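Local structure of putative type 11 methyltransferase (Sulfolobus solfataricus, 3I9F) at residues 85-99 / 126-140. The protein probably acts as an S-adenosylmethionine-dependent methyltransferase and binds zinc ions. Residues are numbered along the deposited sequence; the frame is centred on the assembly and turned at random. Where two conformers were deposited one is given.
Sequences FHDMDDKQHVISEVK and IRMDEKDYMGWFSNF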
ATOM      1  N   PHE B  85       4.489 -20.438   0.527  1.00 32.42           N
ATOM      2  CA  PHE B  85       5.901 -20.245   0.260  1.00 32.10           C
ATOM      3  C   PHE B  85       6.440 -21.214  -0.769  1.00 32.67           C
ATOM      4  O   PHE B  85       7.232 -20.843  -1.615  1.00 32.31           O
ATOM      5  CB  PHE B  85       6.715 -20.363   1.536  1.00 31.89           C
ATOM      6  CG  PHE B  85       8.140 -19.962   1.393  1.00 29.00           C
ATOM      7  CD1 PHE B  85       8.489 -18.626   1.332  1.00 28.71           C
ATOM      8  CD2 PHE B  85       9.144 -20.920   1.352  1.00 28.92           C
ATOM      9  CE1 PHE B  85       9.805 -18.241   1.227  1.00 28.38           C
ATOM     10  CE2 PHE B  85      10.487 -20.553   1.239  1.00 27.35           C
ATOM     11  CZ  PHE B  85      10.814 -19.210   1.157  1.00 29.55           C
ATOM     12  N   HIS B  86       6.016 -22.460  -0.697  1.00 33.64           N
ATOM     13  CA  HIS B  86       6.620 -23.487  -1.504  1.00 34.19           C
ATOM     14  C   HIS B  86       6.548 -23.228  -2.989  1.00 34.92           C
ATOM     15  O   HIS B  86       7.467 -23.584  -3.713  1.00 36.40           O
ATOM     16  CB  HIS B  86       6.086 -24.874  -1.168  1.00 34.74           C
ATOM     17  CG  HIS B  86       4.632 -25.060  -1.433  1.00 34.43           C
ATOM     18  ND1 HIS B  86       3.694 -25.051  -0.423  1.00 32.73           N
ATOM     19  CD2 HIS B  86       3.953 -25.297  -2.582  1.00 34.24           C
ATOM     20  CE1 HIS B  86       2.496 -25.253  -0.944  1.00 33.37           C
ATOM     21  NE2 HIS B  86       2.624 -25.406  -2.251  1.00 33.90           N
ATOM     22  N   ASP B  87       5.524 -22.552  -3.471  1.00 35.42           N
ATOM     23  CA  ASP B  87       5.523 -22.260  -4.904  1.00 35.30           C
ATOM     24  C   ASP B  87       5.737 -20.802  -5.265  1.00 34.07           C
ATOM     25  O   ASP B  87       5.544 -20.417  -6.399  1.00 34.20           O
ATOM     26  CB  ASP B  87       4.298 -22.883  -5.596  1.00 36.35           C
ATOM     27  CG  ASP B  87       2.977 -22.475  -4.974  1.00 39.13           C
ATOM     28  OD1 ASP B  87       2.953 -21.768  -3.928  1.00 42.06           O
ATOM     29  OD2 ASP B  87       1.948 -22.915  -5.544  1.00 44.68           O
ATOM     30  N   MET B  88       6.252 -20.027  -4.319  1.00 32.90           N
ATOM     31  CA  MET B  88       6.439 -18.619  -4.502  1.00 31.60           C
ATOM     32  C   MET B  88       7.682 -18.330  -5.331  1.00 32.03           C
ATOM     33  O   MET B  88       8.742 -18.944  -5.136  1.00 31.89           O
ATOM     34  CB  MET B  88       6.565 -17.945  -3.136  1.00 31.11           C
ATOM     35  CG  MET B  88       6.138 -16.496  -3.084  1.00 30.31           C
ATOM     36  SD  MET B  88       5.938 -15.911  -1.366  1.00 24.15           S
ATOM     37  CE  MET B  88       6.275 -14.316  -1.844  1.00 27.90           C
ATOM     38  N   ASP B  89       7.543 -17.357  -6.228  1.00 31.43           N
ATOM     39  CA  ASP B  89       8.637 -16.804  -6.992  1.00 31.14           C
ATOM     40  C   ASP B  89       9.694 -16.066  -6.122  1.00 30.28           C
ATOM     41  O   ASP B  89       9.383 -15.506  -5.097  1.00 30.73           O
ATOM     42  CB  ASP B  89       8.069 -15.812  -8.019  1.00 30.52           C
ATOM     43  CG  ASP B  89       7.388 -16.496  -9.219  1.00 31.92           C
ATOM     44  OD1 ASP B  89       7.234 -17.727  -9.211  1.00 37.92           O
ATOM     45  OD2 ASP B  89       6.952 -15.796 -10.175  1.00 32.85           O
ATOM     46  N   ASP B  90      10.932 -16.044  -6.580  1.00 28.93           N
ATOM     47  CA  ASP B  90      11.991 -15.326  -5.955  1.00 28.23           C
ATOM     48  C   ASP B  90      12.116 -15.542  -4.416  1.00 27.92           C
ATOM     49  O   ASP B  90      12.026 -14.642  -3.607  1.00 29.13           O
ATOM     50  CB  ASP B  90      11.809 -13.874  -6.324  1.00 27.76           C
ATOM     51  CG  ASP B  90      11.783 -13.677  -7.827  1.00 28.95           C
ATOM     52  OD1 ASP B  90      12.542 -14.341  -8.565  1.00 28.82           O
ATOM     53  OD2 ASP B  90      10.976 -12.878  -8.319  1.00 32.23           O
ATOM     54  N   LYS B  91      12.334 -16.759  -4.023  1.00 26.65           N
ATOM     55  CA  LYS B  91      12.344 -17.079  -2.641  1.00 26.18           C
ATOM     56  C   LYS B  91      13.398 -16.277  -1.871  1.00 27.14           C
ATOM     57  O   LYS B  91      13.073 -15.812  -0.771  1.00 26.19           O
ATOM     58  CB  LYS B  91      12.460 -18.577  -2.441  1.00 25.53           C
ATOM     59  CG  LYS B  91      11.213 -19.354  -2.889  1.00 23.33           C
ATOM     60  CD  LYS B  91      11.429 -20.845  -2.675  1.00 27.38           C
ATOM     61  CE  LYS B  91      10.251 -21.761  -2.981  1.00 28.96           C
ATOM     62  NZ  LYS B  91       9.564 -21.453  -4.280  1.00 30.72           N
ATOM     63  N   GLN B  92      14.585 -16.014  -2.466  1.00 27.28           N
ATOM     64  CA  GLN B  92      15.597 -15.233  -1.751  0.50 27.69           C
ATOM     65  C   GLN B  92      15.162 -13.769  -1.629  1.00 27.94           C
ATOM     66  O   GLN B  92      15.442 -13.126  -0.608  1.00 28.23           O
ATOM     67  CB  GLN B  92      16.990 -15.338  -2.379  0.50 27.54           C
ATOM     68  CG  GLN B  92      17.641 -16.695  -2.277  0.50 28.35           C
ATOM     69  CD  GLN B  92      18.238 -17.010  -0.914  0.50 30.67           C
ATOM     70  OE1 GLN B  92      17.950 -16.348   0.092  0.50 30.63           O
ATOM     71  NE2 GLN B  92      19.094 -18.041  -0.875  0.50 31.53           N
ATOM     72  N   HIS B  93      14.470 -13.240  -2.640  1.00 28.54           N
ATOM     73  CA  HIS B  93      13.904 -11.883  -2.541  1.00 28.94           C
ATOM     74  C   HIS B  93      12.831 -11.826  -1.437  1.00 29.09           C
ATOM     75  O   HIS B  93      12.731 -10.825  -0.717  1.00 29.24           O
ATOM     76  CB  HIS B  93      13.291 -11.469  -3.867  1.00 28.95           C
ATOM     77  CG  HIS B  93      12.429 -10.249  -3.808  1.00 30.71           C
ATOM     78  ND1 HIS B  93      12.941  -8.962  -3.787  1.00 32.56           N
ATOM     79  CD2 HIS B  93      11.075 -10.119  -3.833  1.00 33.71           C
ATOM     80  CE1 HIS B  93      11.937  -8.098  -3.809  1.00 33.98           C
ATOM     81  NE2 HIS B  93      10.793  -8.773  -3.854  1.00 32.38           N
ATOM     82  N   VAL B  94      12.034 -12.896  -1.320  1.00 28.31           N
ATOM     83  CA  VAL B  94      11.025 -12.961  -0.281  1.00 28.18           C
ATOM     84  C   VAL B  94      11.637 -12.948   1.151  1.00 29.70           C
ATOM     85  O   VAL B  94      11.238 -12.158   1.972  1.00 30.02           O
ATOM     86  CB  VAL B  94      10.146 -14.199  -0.470  1.00 28.60           C
ATOM     87  CG1 VAL B  94       9.359 -14.528   0.831  1.00 24.54           C
ATOM     88  CG2 VAL B  94       9.268 -14.017  -1.706  1.00 21.00           C
ATOM     89  N   ILE B  95      12.605 -13.815   1.435  1.00 30.97           N
ATOM     90  CA  ILE B  95      13.315 -13.812   2.711  1.00 31.38           C
ATOM     91  C   ILE B  95      13.940 -12.475   3.008  1.00 31.93           C
ATOM     92  O   ILE B  95      13.808 -11.949   4.090  1.00 33.11           O
ATOM     93  CB  ILE B  95      14.462 -14.809   2.721  1.00 31.29           C
ATOM     94  CG1 ILE B  95      13.945 -16.225   2.489  1.00 32.60           C
ATOM     95  CG2 ILE B  95      15.222 -14.692   4.002  1.00 29.69           C
ATOM     96  CD1 ILE B  95      12.655 -16.564   3.176  1.00 30.99           C
ATOM     97  N   SER B  96      14.631 -11.916   2.037  1.00 31.93           N
ATOM     98  CA  SER B  96      15.142 -10.573   2.188  1.00 31.64           C
ATOM     99  C   SER B  96      14.098  -9.481   2.590  1.00 31.12           C
ATOM    100  O   SER B  96      14.374  -8.616   3.409  1.00 30.48           O
ATOM    101  CB  SER B  96      15.815 -10.198   0.895  1.00 31.35           C
ATOM    102  OG  SER B  96      16.367  -8.930   1.058  1.00 33.81           O
ATOM    103  N   GLU B  97      12.914  -9.516   1.993  1.00 31.12           N
ATOM    104  CA  GLU B  97      11.854  -8.572   2.312  1.00 31.12           C
ATOM    105  C   GLU B  97      11.197  -8.862   3.650  1.00 30.71           C
ATOM    106  O   GLU B  97      10.799  -7.947   4.373  1.00 29.48           O
ATOM    107  CB  GLU B  97      10.795  -8.607   1.237  1.00 31.25           C
ATOM    108  CG  GLU B  97      11.197  -7.907  -0.079  1.00 34.86           C
ATOM    109  CD  GLU B  97      11.483  -6.452   0.084  1.00 36.42           C
ATOM    110  OE1 GLU B  97      10.540  -5.656   0.024  1.00 39.34           O
ATOM    111  OE2 GLU B  97      12.670  -6.091   0.274  1.00 43.00           O
ATOM    112  N   VAL B  98      11.031 -10.142   3.945  1.00 30.88           N
ATOM    113  CA  VAL B  98      10.602 -10.574   5.245  1.00 31.23           C
ATOM    114  C   VAL B  98      11.548  -9.959   6.294  1.00 32.19           C
ATOM    115  O   VAL B  98      11.097  -9.352   7.239  1.00 32.42           O
ATOM    116  CB  VAL B  98      10.610 -12.136   5.376  1.00 31.40           C
ATOM    117  CG1 VAL B  98      10.742 -12.524   6.848  1.00 30.27           C
ATOM    118  CG2 VAL B  98       9.350 -12.776   4.691  1.00 30.01           C
ATOM    119  N   LYS B  99      12.855 -10.056   6.099  1.00 32.48           N
ATOM    120  CA  LYS B  99      13.762  -9.517   7.094  1.00 33.19           C
ATOM    121  C   LYS B  99      13.694  -8.029   7.192  1.00 33.73           C
ATOM    122  O   LYS B  99      13.912  -7.489   8.267  1.00 35.17           O
ATOM    123  CB  LYS B  99      15.206  -9.974   6.885  1.00 33.19           C
ATOM    124  CG  LYS B  99      15.358 -11.449   7.129  1.00 35.56           C
ATOM    125  CD  LYS B  99      16.792 -11.955   7.038  1.00 40.08           C
ATOM    126  CE  LYS B  99      17.489 -11.692   5.712  1.00 45.40           C
ATOM    127  NZ  LYS B  99      18.653 -12.633   5.426  1.00 48.65           N
ATOM    128  N   ILE B 126       6.473 -30.461  -4.966  1.00 41.77           N
ATOM    129  CA  ILE B 126       6.573 -29.052  -4.677  1.00 41.32           C
ATOM    130  C   ILE B 126       6.556 -28.775  -3.170  1.00 40.37           C
ATOM    131  O   ILE B 126       6.666 -27.647  -2.777  1.00 40.68           O
ATOM    132  CB  ILE B 126       5.458 -28.269  -5.464  1.00 41.93           C
ATOM    133  CG1 ILE B 126       5.936 -26.860  -5.867  1.00 44.39           C
ATOM    134  CG2 ILE B 126       4.152 -28.238  -4.702  1.00 41.69           C
ATOM    135  CD1 ILE B 126       7.184 -26.859  -6.825  1.00 44.85           C
ATOM    136  N   ARG B 127       6.444 -29.802  -2.327  1.00 39.51           N
ATOM    137  CA  ARG B 127       6.229 -29.606  -0.883  1.00 38.10           C
ATOM    138  C   ARG B 127       7.502 -29.498  -0.106  1.00 37.28           C
ATOM    139  O   ARG B 127       8.490 -30.135  -0.446  1.00 37.47           O
ATOM    140  CB  ARG B 127       5.466 -30.785  -0.276  1.00 37.82           C
ATOM    141  CG  ARG B 127       4.058 -30.893  -0.739  1.00 37.13           C
ATOM    142  CD  ARG B 127       3.261 -31.909   0.026  1.00 34.77           C
ATOM    143  NE  ARG B 127       1.995 -32.161  -0.633  1.00 37.65           N
ATOM    144  CZ  ARG B 127       0.935 -32.767  -0.096  1.00 35.64           C
ATOM    145  NH1 ARG B 127       0.944 -33.181   1.147  1.00 34.03           N
ATOM    146  NH2 ARG B 127      -0.157 -32.911  -0.818  1.00 35.22           N
ATOM    147  N   MET B 128       7.413 -28.774   1.000  1.00 36.82           N
ATOM    148  CA  MET B 128       8.516 -28.506   1.893  1.00 36.51           C
ATOM    149  C   MET B 128       8.145 -28.836   3.343  1.00 37.82           C
ATOM    150  O   MET B 128       7.088 -28.424   3.826  1.00 37.70           O
ATOM    151  CB  MET B 128       8.894 -27.016   1.828  1.00 35.70           C
ATOM    152  CG  MET B 128       9.484 -26.499   0.474  1.00 32.94           C
ATOM    153  SD  MET B 128       9.637 -24.695   0.377  1.00 23.45           S
ATOM    154  CE  MET B 128      10.286 -24.413   2.003  1.00 24.77           C
ATOM    155  N   ASP B 129       9.047 -29.509   4.064  1.00 38.69           N
ATOM    156  CA  ASP B 129       8.873 -29.750   5.494  1.00 39.45           C
ATOM    157  C   ASP B 129       9.588 -28.690   6.303  1.00 39.82           C
ATOM    158  O   ASP B 129      10.221 -27.786   5.744  1.00 39.52           O
ATOM    159  CB  ASP B 129       9.386 -31.133   5.882  1.00 40.05           C
ATOM    160  CG  ASP B 129      10.819 -31.349   5.466  1.00 44.10           C
ATOM    161  OD1 ASP B 129      11.572 -30.340   5.386  1.00 50.39           O
ATOM    162  OD2 ASP B 129      11.201 -32.511   5.208  1.00 47.30           O
ATOM    163  N   GLU B 130       9.464 -28.782   7.629  1.00 40.19           N
ATOM    164  CA  GLU B 130      10.213 -27.926   8.541  1.00 40.45           C
ATOM    165  C   GLU B 130      11.648 -27.740   8.111  1.00 40.14           C
ATOM    166  O   GLU B 130      12.152 -26.624   8.024  1.00 40.10           O
ATOM    167  CB  GLU B 130      10.261 -28.525   9.942  1.00 40.86           C
ATOM    168  CG  GLU B 130      10.873 -27.553  10.957  1.00 44.09           C
ATOM    169  CD  GLU B 130      10.783 -28.001  12.418  1.00 45.54           C
ATOM    170  OE1 GLU B 130       9.727 -28.546  12.825  1.00 47.15           O
ATOM    171  OE2 GLU B 130      11.783 -27.784  13.144  1.00 45.01           O
ATOM    172  N   LYS B 131      12.335 -28.840   7.875  1.00 40.07           N
ATOM    173  CA  LYS B 131      13.754 -28.731   7.616  1.00 40.28           C
ATOM    174  C   LYS B 131      13.983 -27.857   6.362  1.00 39.39           C
ATOM    175  O   LYS B 131      14.867 -27.026   6.346  1.00 37.89           O
ATOM    176  CB  LYS B 131      14.384 -30.111   7.505  1.00 40.31           C
ATOM    177  CG  LYS B 131      15.891 -30.052   7.334  1.00 45.25           C
ATOM    178  CD  LYS B 131      16.512 -31.449   7.167  1.00 50.70           C
ATOM    179  CE  LYS B 131      18.061 -31.376   7.150  1.00 53.59           C
ATOM    180  NZ  LYS B 131      18.660 -30.371   8.114  1.00 54.68           N
ATOM    181  N   ASP B 132      13.154 -28.040   5.336  1.00 39.23           N
ATOM    182  CA  ASP B 132      13.238 -27.218   4.115  1.00 39.33           C
ATOM    183  C   ASP B 132      12.976 -25.748   4.411  1.00 38.55           C
ATOM    184  O   ASP B 132      13.661 -24.878   3.895  1.00 39.09           O
ATOM    185  CB  ASP B 132      12.273 -27.726   3.032  1.00 39.30           C
ATOM    186  CG  ASP B 132      12.621 -29.140   2.544  1.00 42.18           C
ATOM    187  OD1 ASP B 132      13.836 -29.399   2.287  1.00 46.72           O
ATOM    188  OD2 ASP B 132      11.692 -29.981   2.411  1.00 40.35           O
ATOM    189  N   TYR B 133      11.996 -25.482   5.265  1.00 38.01           N
ATOM    190  CA  TYR B 133      11.661 -24.138   5.605  1.00 37.15           C
ATOM    191  C   TYR B 133      12.853 -23.495   6.276  1.00 37.37           C
ATOM    192  O   TYR B 133      13.222 -22.380   5.921  1.00 38.28           O
ATOM    193  CB  TYR B 133      10.372 -24.047   6.432  1.00 36.48           C
ATOM    194  CG  TYR B 133       9.132 -23.840   5.566  1.00 35.53           C
ATOM    195  CD1 TYR B 133       8.345 -24.889   5.175  1.00 32.60           C
ATOM    196  CD2 TYR B 133       8.765 -22.582   5.138  1.00 36.38           C
ATOM    197  CE1 TYR B 133       7.238 -24.702   4.399  1.00 31.73           C
ATOM    198  CE2 TYR B 133       7.652 -22.388   4.368  1.00 33.43           C
ATOM    199  CZ  TYR B 133       6.905 -23.460   3.989  1.00 33.72           C
ATOM    200  OH  TYR B 133       5.796 -23.274   3.176  1.00 34.31           O
ATOM    201  N   MET B 134      13.511 -24.190   7.175  1.00 37.46           N
ATOM    202  CA  MET B 134      14.591 -23.546   7.938  1.00 37.81           C
ATOM    203  C   MET B 134      15.897 -23.325   7.135  1.00 37.74           C
ATOM    204  O   MET B 134      16.720 -22.508   7.520  1.00 39.04           O
ATOM    205  CB  MET B 134      14.823 -24.266   9.283  1.00 38.06           C
ATOM    206  CG  MET B 134      13.500 -24.426  10.121  1.00 37.32           C
ATOM    207  SD  MET B 134      12.415 -22.967  10.237  1.00 35.47           S
ATOM    208  CE  MET B 134      13.585 -21.946  11.132  1.00 31.43           C
ATOM    209  N   GLY B 135      16.062 -24.008   6.010  1.00 37.20           N
ATOM    210  CA  GLY B 135      17.078 -23.661   5.039  1.00 36.44           C
ATOM    211  C   GLY B 135      16.853 -22.266   4.476  1.00 36.54           C
ATOM    212  O   GLY B 135      17.793 -21.521   4.333  1.00 37.17           O
ATOM    213  N   TRP B 136      15.609 -21.895   4.189  1.00 36.34           N
ATOM    214  CA  TRP B 136      15.295 -20.541   3.702  1.00 36.29           C
ATOM    215  C   TRP B 136      15.240 -19.474   4.805  1.00 37.43           C
ATOM    216  O   TRP B 136      15.719 -18.324   4.653  1.00 36.47           O
ATOM    217  CB  TRP B 136      13.941 -20.539   2.985  1.00 35.24           C
ATOM    218  CG  TRP B 136      13.973 -21.347   1.794  1.00 33.76           C
ATOM    219  CD1 TRP B 136      13.508 -22.624   1.649  1.00 34.03           C
ATOM    220  CD2 TRP B 136      14.528 -20.983   0.553  1.00 31.63           C
ATOM    221  NE1 TRP B 136      13.751 -23.071   0.393  1.00 31.47           N
ATOM    222  CE2 TRP B 136      14.380 -22.080  -0.307  1.00 32.29           C
ATOM    223  CE3 TRP B 136      15.176 -19.839   0.088  1.00 33.67           C
ATOM    224  CZ2 TRP B 136      14.819 -22.060  -1.639  1.00 32.12           C
ATOM    225  CZ3 TRP B 136      15.611 -19.819  -1.228  1.00 33.71           C
ATOM    226  CH2 TRP B 136      15.443 -20.937  -2.071  1.00 31.69           C
ATOM    227  N   PHE B 137      14.594 -19.848   5.899  1.00 38.42           N
ATOM    228  CA  PHE B 137      14.427 -18.962   7.012  1.00 39.33           C
ATOM    229  C   PHE B 137      15.555 -19.214   7.987  1.00 41.37           C
ATOM    230  O   PHE B 137      15.317 -19.434   9.163  1.00 41.66           O
ATOM    231  CB  PHE B 137      13.073 -19.209   7.647  1.00 38.89           C
ATOM    232  CG  PHE B 137      11.913 -18.726   6.811  1.00 37.70           C
ATOM    233  CD1 PHE B 137      11.362 -17.482   7.033  1.00 37.76           C
ATOM    234  CD2 PHE B 137      11.380 -19.514   5.802  1.00 36.17           C
ATOM    235  CE1 PHE B 137      10.315 -17.030   6.275  1.00 36.53           C
ATOM    236  CE2 PHE B 137      10.338 -19.080   5.059  1.00 33.73           C
ATOM    237  CZ  PHE B 137       9.801 -17.832   5.286  1.00 36.73           C
ATOM    238  N   SER B 138      16.788 -19.130   7.488  1.00 43.66           N
ATOM    239  CA  SER B 138      17.993 -19.517   8.236  1.00 45.33           C
ATOM    240  C   SER B 138      18.495 -18.516   9.290  1.00 46.01           C
ATOM    241  O   SER B 138      19.418 -18.856  10.039  1.00 46.40           O
ATOM    242  CB  SER B 138      19.123 -19.723   7.245  1.00 46.06           C
ATOM    243  OG  SER B 138      19.334 -18.489   6.553  1.00 47.73           O
ATOM    244  N   ASN B 139      17.935 -17.302   9.317  1.00 46.37           N
ATOM    245  CA  ASN B 139      18.203 -16.334  10.387  1.00 47.58           C
ATOM    246  C   ASN B 139      17.087 -16.382  11.438  1.00 47.41           C
ATOM    247  O   ASN B 139      16.824 -15.392  12.141  1.00 46.87           O
ATOM    248  CB  ASN B 139      18.294 -14.912   9.828  1.00 48.03           C
ATOM    249  CG  ASN B 139      19.246 -14.802   8.643  1.00 51.58           C
ATOM    250  OD1 ASN B 139      18.813 -14.713   7.454  1.00 57.68           O
ATOM    251  ND2 ASN B 139      20.545 -14.835   8.935  1.00 52.01           N
ATOM    252  N   PHE B 140      16.394 -17.521  11.507  1.00 47.04           N
ATOM    253  CA  PHE B 140      15.242 -17.658  12.390  1.00 46.59           C
ATOM    254  C   PHE B 140      15.302 -18.982  13.086  1.00 46.44           C
ATOM    255  O   PHE B 140      15.897 -19.927  12.591  1.00 46.26           O
ATOM    256  CB  PHE B 140      13.933 -17.579  11.604  1.00 46.61           C
ATOM    257  CG  PHE B 140      13.720 -16.268  10.907  1.00 45.71           C
ATOM    258  CD1 PHE B 140      12.887 -15.321  11.442  1.00 43.86           C
ATOM    259  CD2 PHE B 140      14.352 -15.997   9.700  1.00 44.10           C
ATOM    260  CE1 PHE B 140      12.719 -14.116  10.802  1.00 43.92           C
ATOM    261  CE2 PHE B 140      14.195 -14.800   9.073  1.00 42.13           C
ATOM    262  CZ  PHE B 140      13.382 -13.863   9.611  1.00 43.50           C
TER
HETATM  263  O   HOH W   1       3.855 -21.557   3.403  1.00 30.37           O
HETATM  264  O   HOH W   2      17.656 -17.486   2.347  1.00 39.77           O
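Tyr-133 OH is gripped by two partners: it accepts from a water 2.6 Å away, which in turn takes the backbone N of Phe-85, and it bonds to Asp-112 OD2, a carboxylate oxygen that also meets His-86 ND1. This hydrogen-bonded group borders an aromatic cluster of Phe-85, Tyr-133, Trp-136 and Phe-137, an example of how a loop can fill the space between helices on one face of a Rossmann-like methyltransferase sheet: the turn ahead of helix 91-99 supplies Phe-85, while helices 91-99 and 130-136 pass at 71°, their axes 11.7 Å apart. Phe-85 is the hub. With CG turned anti to N (chi1 -171°), its ring reaches across to 126-140, where the edge of Phe-137 comes down on its face, CE2 over the ring centre. On its own edge, Phe-85 CE2 points into the face of the five-membered ring of Trp-136, 3.6 Å from Trp-136 CG. Met-128 adds a Met-aromatic contact: its sulfur lies at the Phe-85 rim, while CE sits over the face of Tyr-133. Farther along the indole, Lys-91 lays CB and CD over the six-membered ring, and its amine then bends back to bond His-86 O and Met-88 O, at 3.0 and 2.8 Å from NZ. Replacing Trp-136 by alanine removes the indole and would probably leave the Phe-85 edge and the Lys-91 methylenes without the surface they meet, with a gap between Phe-85 and helix 130-136. Where the helix 130-136 ends, Lys-99 NZ bonds Asn-139 OD1 at 2.9 Å, approaching from above the amide plane, and Ile-95 CD1 stands over the centre of the Phe-137 ring, 3.8 Å from its centroid and only 12° off the normal.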